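Local structure of fibronectin type III domain-containing protein (Simiduia agarivorans, 6P2K) at residues T379-N384 against S425-V430; H409-I414 against N485-A490. The protein is probably a xyloglucan hydrolase of glycoside hydrolase family 74, this chain being its beta-propeller catalytic part and binding zinc ions. All blocks are in the same frame, centred on the assembly; numbering follows the deposited sequence.

Contact 1: T379-N384 against S425-V430; sequences TSQTVN and SWDGGV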
ATOM      1  N   THR B 379      13.866   1.050 -27.231  1.00 20.58           N
ATOM      2  CA  THR B 379      13.308   2.366 -26.962  1.00 21.50           C
ATOM      3  C   THR B 379      13.554   2.737 -25.505  1.00 23.24           C
ATOM      4  O   THR B 379      14.182   2.000 -24.741  1.00 25.68           O
ATOM      5  CB  THR B 379      11.811   2.413 -27.275  1.00 21.76           C
ATOM      6  OG1 THR B 379      11.074   1.898 -26.158  1.00 21.86           O
ATOM      7  CG2 THR B 379      11.496   1.596 -28.513  1.00 23.58           C
ATOM      8  N   SER B 380      13.027   3.896 -25.121  1.00 22.14           N
ATOM      9  CA  SER B 380      13.179   4.380 -23.758  1.00 24.98           C
ATOM     10  C   SER B 380      12.126   3.825 -22.808  1.00 22.24           C
ATOM     11  O   SER B 380      12.221   4.071 -21.601  1.00 24.33           O
ATOM     12  CB  SER B 380      13.144   5.909 -23.750  1.00 27.68           C
ATOM     13  OG  SER B 380      11.881   6.393 -24.175  1.00 30.09           O
ATOM     14  N   GLN B 381      11.132   3.095 -23.311  1.00 20.46           N
ATOM     15  CA  GLN B 381      10.161   2.437 -22.447  1.00 24.64           C
ATOM     16  C   GLN B 381      10.747   1.151 -21.878  1.00 23.67           C
ATOM     17  O   GLN B 381      11.509   0.449 -22.545  1.00 24.27           O
ATOM     18  CB  GLN B 381       8.880   2.108 -23.213  1.00 27.14           C
ATOM     19  CG  GLN B 381       8.263   3.264 -23.975  1.00 28.12           C
ATOM     20  CD  GLN B 381       7.410   2.785 -25.141  1.00 28.52           C
ATOM     21  OE1 GLN B 381       7.600   3.210 -26.282  1.00 28.92           O
ATOM     22  NE2 GLN B 381       6.473   1.886 -24.857  1.00 17.61           N
ATOM     23  N   THR B 382      10.371   0.830 -20.640  1.00 21.82           N
ATOM     24  CA  THR B 382      10.891  -0.353 -19.972  1.00 20.95           C
ATOM     25  C   THR B 382       9.760  -1.246 -19.484  1.00 21.55           C
ATOM     26  O   THR B 382       8.656  -0.782 -19.178  1.00 21.18           O
ATOM     27  CB  THR B 382      11.789  -0.001 -18.777  1.00 23.48           C
ATOM     28  OG1 THR B 382      11.210   1.082 -18.044  1.00 29.64           O
ATOM     29  CG2 THR B 382      13.177   0.393 -19.260  1.00 21.38           C
ATOM     30  N   VAL B 383      10.067  -2.536 -19.410  1.00 19.10           N
ATOM     31  CA  VAL B 383       9.189  -3.558 -18.859  1.00 21.02           C
ATOM     32  C   VAL B 383       9.932  -4.206 -17.699  1.00 20.73           C
ATOM     33  O   VAL B 383      11.023  -4.759 -17.887  1.00 21.17           O
ATOM     34  CB  VAL B 383       8.805  -4.606 -19.915  1.00 19.18           C
ATOM     35  CG1 VAL B 383       7.967  -5.720 -19.289  1.00 20.30           C
ATOM     36  CG2 VAL B 383       8.071  -3.948 -21.073  1.00 17.55           C
ATOM     37  N   ASN B 384       9.353  -4.132 -16.505  1.00 19.43           N
ATOM     38  CA  ASN B 384       9.946  -4.760 -15.331  1.00 23.62           C
ATOM     39  C   ASN B 384       9.568  -6.236 -15.316  1.00 23.77           C
ATOM     40  O   ASN B 384       8.381  -6.574 -15.286  1.00 27.68           O
ATOM     41  CB  ASN B 384       9.468  -4.062 -14.058  1.00 31.47           C
ATOM     42  CG  ASN B 384      10.367  -4.332 -12.865  1.00 42.55           C
ATOM     43  OD1 ASN B 384      11.038  -5.362 -12.794  1.00 45.95           O
ATOM     44  ND2 ASN B 384      10.384  -3.403 -11.917  1.00 48.86           N
ATOM     45  N   SER B 425       2.476  -4.500 -27.112  1.00 16.61           N
ATOM     46  CA  SER B 425       2.904  -3.136 -27.383  1.00 17.34           C
ATOM     47  C   SER B 425       2.059  -2.162 -26.582  1.00 18.31           C
ATOM     48  O   SER B 425       0.866  -2.395 -26.366  1.00 18.16           O
ATOM     49  CB  SER B 425       2.793  -2.803 -28.875  1.00 17.58           C
ATOM     50  OG  SER B 425       3.294  -1.505 -29.144  1.00 17.56           O
ATOM     51  N   TRP B 426       2.683  -1.066 -26.147  1.00 17.35           N
ATOM     52  CA  TRP B 426       1.983   0.003 -25.448  1.00 18.35           C
ATOM     53  C   TRP B 426       2.158   1.358 -26.123  1.00 20.34           C
ATOM     54  O   TRP B 426       1.843   2.387 -25.512  1.00 20.20           O
ATOM     55  CB  TRP B 426       2.441   0.071 -23.988  1.00 18.57           C
ATOM     56  CG  TRP B 426       2.239  -1.226 -23.271  1.00 18.10           C
ATOM     57  CD1 TRP B 426       1.150  -1.596 -22.541  1.00 17.90           C
ATOM     58  CD2 TRP B 426       3.140  -2.341 -23.245  1.00 15.06           C
ATOM     59  NE1 TRP B 426       1.322  -2.866 -22.045  1.00 17.37           N
ATOM     60  CE2 TRP B 426       2.536  -3.346 -22.463  1.00 16.43           C
ATOM     61  CE3 TRP B 426       4.402  -2.580 -23.794  1.00 13.04           C
ATOM     62  CZ2 TRP B 426       3.152  -4.575 -22.220  1.00 16.04           C
ATOM     63  CZ3 TRP B 426       5.013  -3.801 -23.553  1.00 17.61           C
ATOM     64  CH2 TRP B 426       4.387  -4.782 -22.771  1.00 17.65           C
ATOM     65  N   ASP B 427       2.642   1.389 -27.366  1.00 19.88           N
ATOM     66  CA  ASP B 427       2.758   2.619 -28.147  1.00 23.05           C
ATOM     67  C   ASP B 427       2.129   2.449 -29.525  1.00 23.05           C
ATOM     68  O   ASP B 427       2.615   2.984 -30.525  1.00 21.24           O
ATOM     69  CB  ASP B 427       4.216   3.072 -28.261  1.00 24.18           C
ATOM     70  CG  ASP B 427       5.136   2.000 -28.840  1.00 26.17           C
ATOM     71  OD1 ASP B 427       4.647   1.036 -29.469  1.00 23.86           O
ATOM     72  OD2 ASP B 427       6.365   2.128 -28.655  1.00 24.73           O
ATOM     73  N   GLY B 428       1.036   1.693 -29.596  1.00 23.16           N
ATOM     74  CA  GLY B 428       0.304   1.529 -30.834  1.00 19.97           C
ATOM     75  C   GLY B 428       0.887   0.537 -31.812  1.00 21.31           C
ATOM     76  O   GLY B 428       0.472   0.526 -32.975  1.00 21.05           O
ATOM     77  N   GLY B 429       1.830  -0.300 -31.388  1.00 18.18           N
ATOM     78  CA  GLY B 429       2.422  -1.286 -32.266  1.00 17.93           C
ATOM     79  C   GLY B 429       3.778  -0.928 -32.832  1.00 19.76           C
ATOM     80  O   GLY B 429       4.282  -1.662 -33.690  1.00 16.22           O
ATOM     81  N   VAL B 430       4.381   0.175 -32.385  1.00 19.23           N
ATOM     82  CA  VAL B 430       5.722   0.530 -32.839  1.00 19.19           C
ATOM     83  C   VAL B 430       6.765  -0.355 -32.167  1.00 19.51           C
ATOM     84  O   VAL B 430       7.611  -0.963 -32.834  1.00 18.31           O
ATOM     85  CB  VAL B 430       5.996   2.022 -32.583  1.00 20.36           C
ATOM     86  CG1 VAL B 430       7.480   2.328 -32.733  1.00 23.10           C
ATOM     87  CG2 VAL B 430       5.175   2.883 -33.533  1.00 20.03           C
TER
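Val383 and Trp426 make the apolar part of the contact: the CG2 methyl of Val383 lies 3.9 Å from CZ3 of Trp426, at the benzene end of the indole, and the two side chains meet at about a right angle. CG2 points there because it stands anti to the carbonyl carbon of Val383, with CG1 anti to the backbone N (chi1 176°). Pro489 and Ser433 also pack on both side chains. The segment 425-430 is the heart of an Asp-box, the Ser-X-Asp-X-Gly-X-Ser-Trp hairpin turn that recurs in GH74 propellers, and it joins strand 421-425 to strand 431-432. Polar bonds hold the turn in shape: Gly429 N donates to Ser425 OG at 2.9 Å, Asp427 N reaches the same oxygen weakly, and Val430 N gives a weak bond of 3.1 Å to Asp427 OD1. The other carboxylate oxygen of Asp427 is bonded to Ser431 OG. Against that oxygen comes the extended side chain of Gln381, its amide plane turned 79° from the carboxylate. Where the chain turns at Ser380, Thr379 OG1 accepts from Gln381 N at 3.1 Å in an ST turn.

Contact 2: H409-I414 against N485-A490; sequences HENYVI and NTHSPA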
ATOM      1  N   HIS B 409      -6.541  -2.101 -27.986  1.00 17.60           N
ATOM      2  CA  HIS B 409      -7.345  -1.181 -27.184  1.00 18.77           C
ATOM      3  C   HIS B 409      -6.509   0.052 -26.877  1.00 22.12           C
ATOM      4  O   HIS B 409      -5.524  -0.040 -26.143  1.00 23.06           O
ATOM      5  CB  HIS B 409      -7.845  -1.829 -25.897  1.00 16.47           C
ATOM      6  CG  HIS B 409      -8.890  -1.018 -25.200  1.00 21.45           C
ATOM      7  ND1 HIS B 409      -8.577   0.027 -24.358  1.00 21.12           N
ATOM      8  CD2 HIS B 409     -10.241  -1.060 -25.266  1.00 21.46           C
ATOM      9  CE1 HIS B 409      -9.693   0.577 -23.913  1.00 23.23           C
ATOM     10  NE2 HIS B 409     -10.717  -0.062 -24.451  1.00 23.01           N
ATOM     11  N   GLU B 410      -6.913   1.199 -27.428  1.00 22.95           N
ATOM     12  CA  GLU B 410      -6.212   2.481 -27.249  1.00 26.45           C
ATOM     13  C   GLU B 410      -4.764   2.290 -27.683  1.00 26.84           C
ATOM     14  O   GLU B 410      -4.538   1.877 -28.834  1.00 24.72           O
ATOM     15  CB  GLU B 410      -6.410   2.976 -25.814  1.00 28.80           C
ATOM     16  CG  GLU B 410      -7.854   3.277 -25.450  1.00 34.83           C
ATOM     17  CD  GLU B 410      -8.011   3.732 -24.014  1.00 42.53           C
ATOM     18  OE1 GLU B 410      -6.993   3.798 -23.295  1.00 45.27           O
ATOM     19  OE2 GLU B 410      -9.156   4.010 -23.601  1.00 45.84           O
ATOM     20  N   ASN B 411      -3.771   2.567 -26.834  1.00 24.13           N
ATOM     21  CA  ASN B 411      -2.362   2.429 -27.187  1.00 23.30           C
ATOM     22  C   ASN B 411      -1.859   0.995 -27.093  1.00 20.67           C
ATOM     23  O   ASN B 411      -0.740   0.719 -27.539  1.00 21.80           O
ATOM     24  CB  ASN B 411      -1.508   3.319 -26.280  1.00 23.94           C
ATOM     25  CG  ASN B 411      -1.674   2.968 -24.813  1.00 25.12           C
ATOM     26  OD1 ASN B 411      -2.740   3.175 -24.236  1.00 27.08           O
ATOM     27  ND2 ASN B 411      -0.625   2.417 -24.207  1.00 22.13           N
ATOM     28  N   TYR B 412      -2.646   0.089 -26.517  1.00 19.22           N
ATOM     29  CA  TYR B 412      -2.230  -1.291 -26.306  1.00 17.65           C
ATOM     30  C   TYR B 412      -2.538  -2.131 -27.540  1.00 21.05           C
ATOM     31  O   TYR B 412      -3.642  -2.058 -28.089  1.00 17.35           O
ATOM     32  CB  TYR B 412      -2.938  -1.884 -25.088  1.00 18.26           C
ATOM     33  CG  TYR B 412      -2.618  -3.342 -24.850  1.00 17.09           C
ATOM     34  CD1 TYR B 412      -1.470  -3.719 -24.166  1.00 16.95           C
ATOM     35  CD2 TYR B 412      -3.467  -4.344 -25.309  1.00 14.79           C
ATOM     36  CE1 TYR B 412      -1.176  -5.058 -23.948  1.00 19.14           C
ATOM     37  CE2 TYR B 412      -3.178  -5.677 -25.102  1.00 13.96           C
ATOM     38  CZ  TYR B 412      -2.030  -6.028 -24.420  1.00 16.40           C
ATOM     39  OH  TYR B 412      -1.736  -7.354 -24.200  1.00 16.75           O
ATOM     40  N   VAL B 413      -1.557  -2.927 -27.967  1.00 19.17           N
ATOM     41  CA  VAL B 413      -1.725  -3.900 -29.038  1.00 19.68           C
ATOM     42  C   VAL B 413      -1.090  -5.205 -28.585  1.00 20.13           C
ATOM     43  O   VAL B 413      -0.027  -5.198 -27.955  1.00 19.62           O
ATOM     44  CB  VAL B 413      -1.086  -3.428 -30.365  1.00 17.53           C
ATOM     45  CG1 VAL B 413      -1.373  -4.430 -31.483  1.00 16.22           C
ATOM     46  CG2 VAL B 413      -1.582  -2.039 -30.747  1.00 15.84           C
ATOM     47  N   ILE B 414      -1.740  -6.324 -28.897  1.00 14.33           N
ATOM     48  CA  ILE B 414      -1.156  -7.637 -28.667  1.00 17.11           C
ATOM     49  C   ILE B 414      -1.191  -8.420 -29.971  1.00 20.09           C
ATOM     50  O   ILE B 414      -2.220  -8.451 -30.656  1.00 18.76           O
ATOM     51  CB  ILE B 414      -1.873  -8.415 -27.543  1.00 14.17           C
ATOM     52  CG1 ILE B 414      -1.271  -9.817 -27.408  1.00 13.40           C
ATOM     53  CG2 ILE B 414      -3.378  -8.488 -27.792  1.00 12.25           C
ATOM     54  CD1 ILE B 414      -1.606 -10.507 -26.103  1.00 16.14           C
ATOM     55  N   ASN B 485      -5.516  -1.834 -16.554  1.00 23.52           N
ATOM     56  CA  ASN B 485      -5.692  -0.773 -15.568  1.00 24.92           C
ATOM     57  C   ASN B 485      -4.934   0.486 -15.968  1.00 24.81           C
ATOM     58  O   ASN B 485      -5.425   1.603 -15.775  1.00 25.56           O
ATOM     59  CB  ASN B 485      -5.231  -1.253 -14.191  1.00 25.14           C
ATOM     60  CG  ASN B 485      -6.122  -2.339 -13.622  1.00 26.42           C
ATOM     61  OD1 ASN B 485      -7.343  -2.197 -13.580  1.00 26.97           O
ATOM     62  ND2 ASN B 485      -5.513  -3.434 -13.182  1.00 25.79           N
ATOM     63  N   THR B 486      -3.735   0.326 -16.525  1.00 25.00           N
ATOM     64  CA  THR B 486      -2.894   1.460 -16.874  1.00 21.99           C
ATOM     65  C   THR B 486      -2.510   1.513 -18.344  1.00 22.12           C
ATOM     66  O   THR B 486      -1.911   2.509 -18.764  1.00 27.22           O
ATOM     67  CB  THR B 486      -1.607   1.459 -16.032  1.00 25.78           C
ATOM     68  OG1 THR B 486      -0.855   0.267 -16.296  1.00 25.03           O
ATOM     69  CG2 THR B 486      -1.931   1.537 -14.547  1.00 28.37           C
ATOM     70  N   HIS B 487      -2.840   0.492 -19.136  1.00 18.14           N
ATOM     71  CA  HIS B 487      -2.381   0.392 -20.521  1.00 20.34           C
ATOM     72  C   HIS B 487      -0.866   0.576 -20.585  1.00 23.71           C
ATOM     73  O   HIS B 487      -0.333   1.370 -21.365  1.00 20.95           O
ATOM     74  CB  HIS B 487      -3.104   1.399 -21.419  1.00 19.60           C
ATOM     75  CG  HIS B 487      -4.565   1.117 -21.587  1.00 23.60           C
ATOM     76  ND1 HIS B 487      -5.497   1.415 -20.615  1.00 24.50           N
ATOM     77  CD2 HIS B 487      -5.255   0.556 -22.609  1.00 24.53           C
ATOM     78  CE1 HIS B 487      -6.698   1.054 -21.033  1.00 23.59           C
ATOM     79  NE2 HIS B 487      -6.579   0.532 -22.240  1.00 25.03           N
ATOM     80  N   SER B 488      -0.172  -0.164 -19.732  1.00 23.46           N
ATOM     81  CA  SER B 488       1.260   0.000 -19.533  1.00 22.49           C
ATOM     82  C   SER B 488       1.843  -1.361 -19.202  1.00 22.83           C
ATOM     83  O   SER B 488       1.104  -2.306 -18.898  1.00 21.51           O
ATOM     84  CB  SER B 488       1.551   1.009 -18.415  1.00 20.76           C
ATOM     85  OG  SER B 488       1.796   0.340 -17.195  1.00 24.83           O
ATOM     86  N   PRO B 489       3.172  -1.506 -19.266  1.00 23.44           N
ATOM     87  CA  PRO B 489       3.789  -2.781 -18.862  1.00 23.18           C
ATOM     88  C   PRO B 489       3.502  -3.177 -17.422  1.00 20.34           C
ATOM     89  O   PRO B 489       3.785  -4.324 -17.052  1.00 18.80           O
ATOM     90  CB  PRO B 489       5.287  -2.530 -19.083  1.00 25.08           C
ATOM     91  CG  PRO B 489       5.330  -1.512 -20.166  1.00 24.56           C
ATOM     92  CD  PRO B 489       4.147  -0.610 -19.914  1.00 23.52           C
ATOM     93  N   ALA B 490       2.947  -2.282 -16.603  1.00 21.28           N
ATOM     94  CA  ALA B 490       2.619  -2.641 -15.229  1.00 22.02           C
ATOM     95  C   ALA B 490       1.443  -3.608 -15.144  1.00 19.54           C
ATOM     96  O   ALA B 490       1.315  -4.312 -14.137  1.00 21.72           O
ATOM     97  CB  ALA B 490       2.327  -1.384 -14.408  1.00 22.18           C
TER
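The ring of His409 reaches His487 because CG stands anti to the backbone N (chi1 -168°), while the CG of His487 lies beside its own backbone N and carries the imidazole across to meet it. The two rings meet rim to rim, their planes 28° apart: His409 ND1 and His487 NE2 are 3.0 Å apart, each near the plane of the other ring, and share a hydrogen bond in which either nitrogen could be the donor. Glu410 brings its extended chain over one face of the His487 imidazole, with OE1 3.4 Å above the ring plane, offset toward the rim, and the carboxylate nearly parallel to the ring. CB of Tyr412 touches CD2 of the same ring at 4.2 Å; its hydroxyl is bonded to Glu424. A type II' turn from His409 to Tyr412 closes the hairpin of strands 403-409 and 412-417 in this propeller blade, gathering these groups around the loop that follows strand 478-483. Asn411 ND2 donates to His487 O at 3.0 Å, almost straight (165°) and within the amide plane of Asn411, and also to Trp426 O, while Asn411 OD1 rests 3.3 Å from His487 CB. A leucine in place of Asn411 would probably leave the carbonyls of His487 and Trp426 without this shared donor, and the 485-490 loop held to the turn mainly through the His487 ring. Since the histidine pair needs one nitrogen with a proton and one without, it is likely to be weakened if both rings became protonated, although the carboxylate of Glu410 could ease a positive charge on His487; its OE2 lies close to OE2 of Glu410 of the third subunit, a like-charge approach that might itself shift its ionisation.

Contacts 1 and 2 are neighbours, their centres 9 Å apart, and their segments alternate along the chain. Strands 412-417 and 421-425 pair between them, with Ser425 N and Val413 O 2.7 Å apart. Asn411 links the two contacts through Trp426. The Trp426 indole, which meets the Tyr412 ring at about 60°, also packs on the 485-490 loop, NE1 lying 3.2 Å from Ser488 O. Contact 1 is away from the zinc sites; in contact 2 the side chain of Tyr412 is about 11 Å from that of zinc-binding Asp405 and about 14 Å from a zinc ion. A bound polyethylene glycol lies about 4 Å from the side chain of His409.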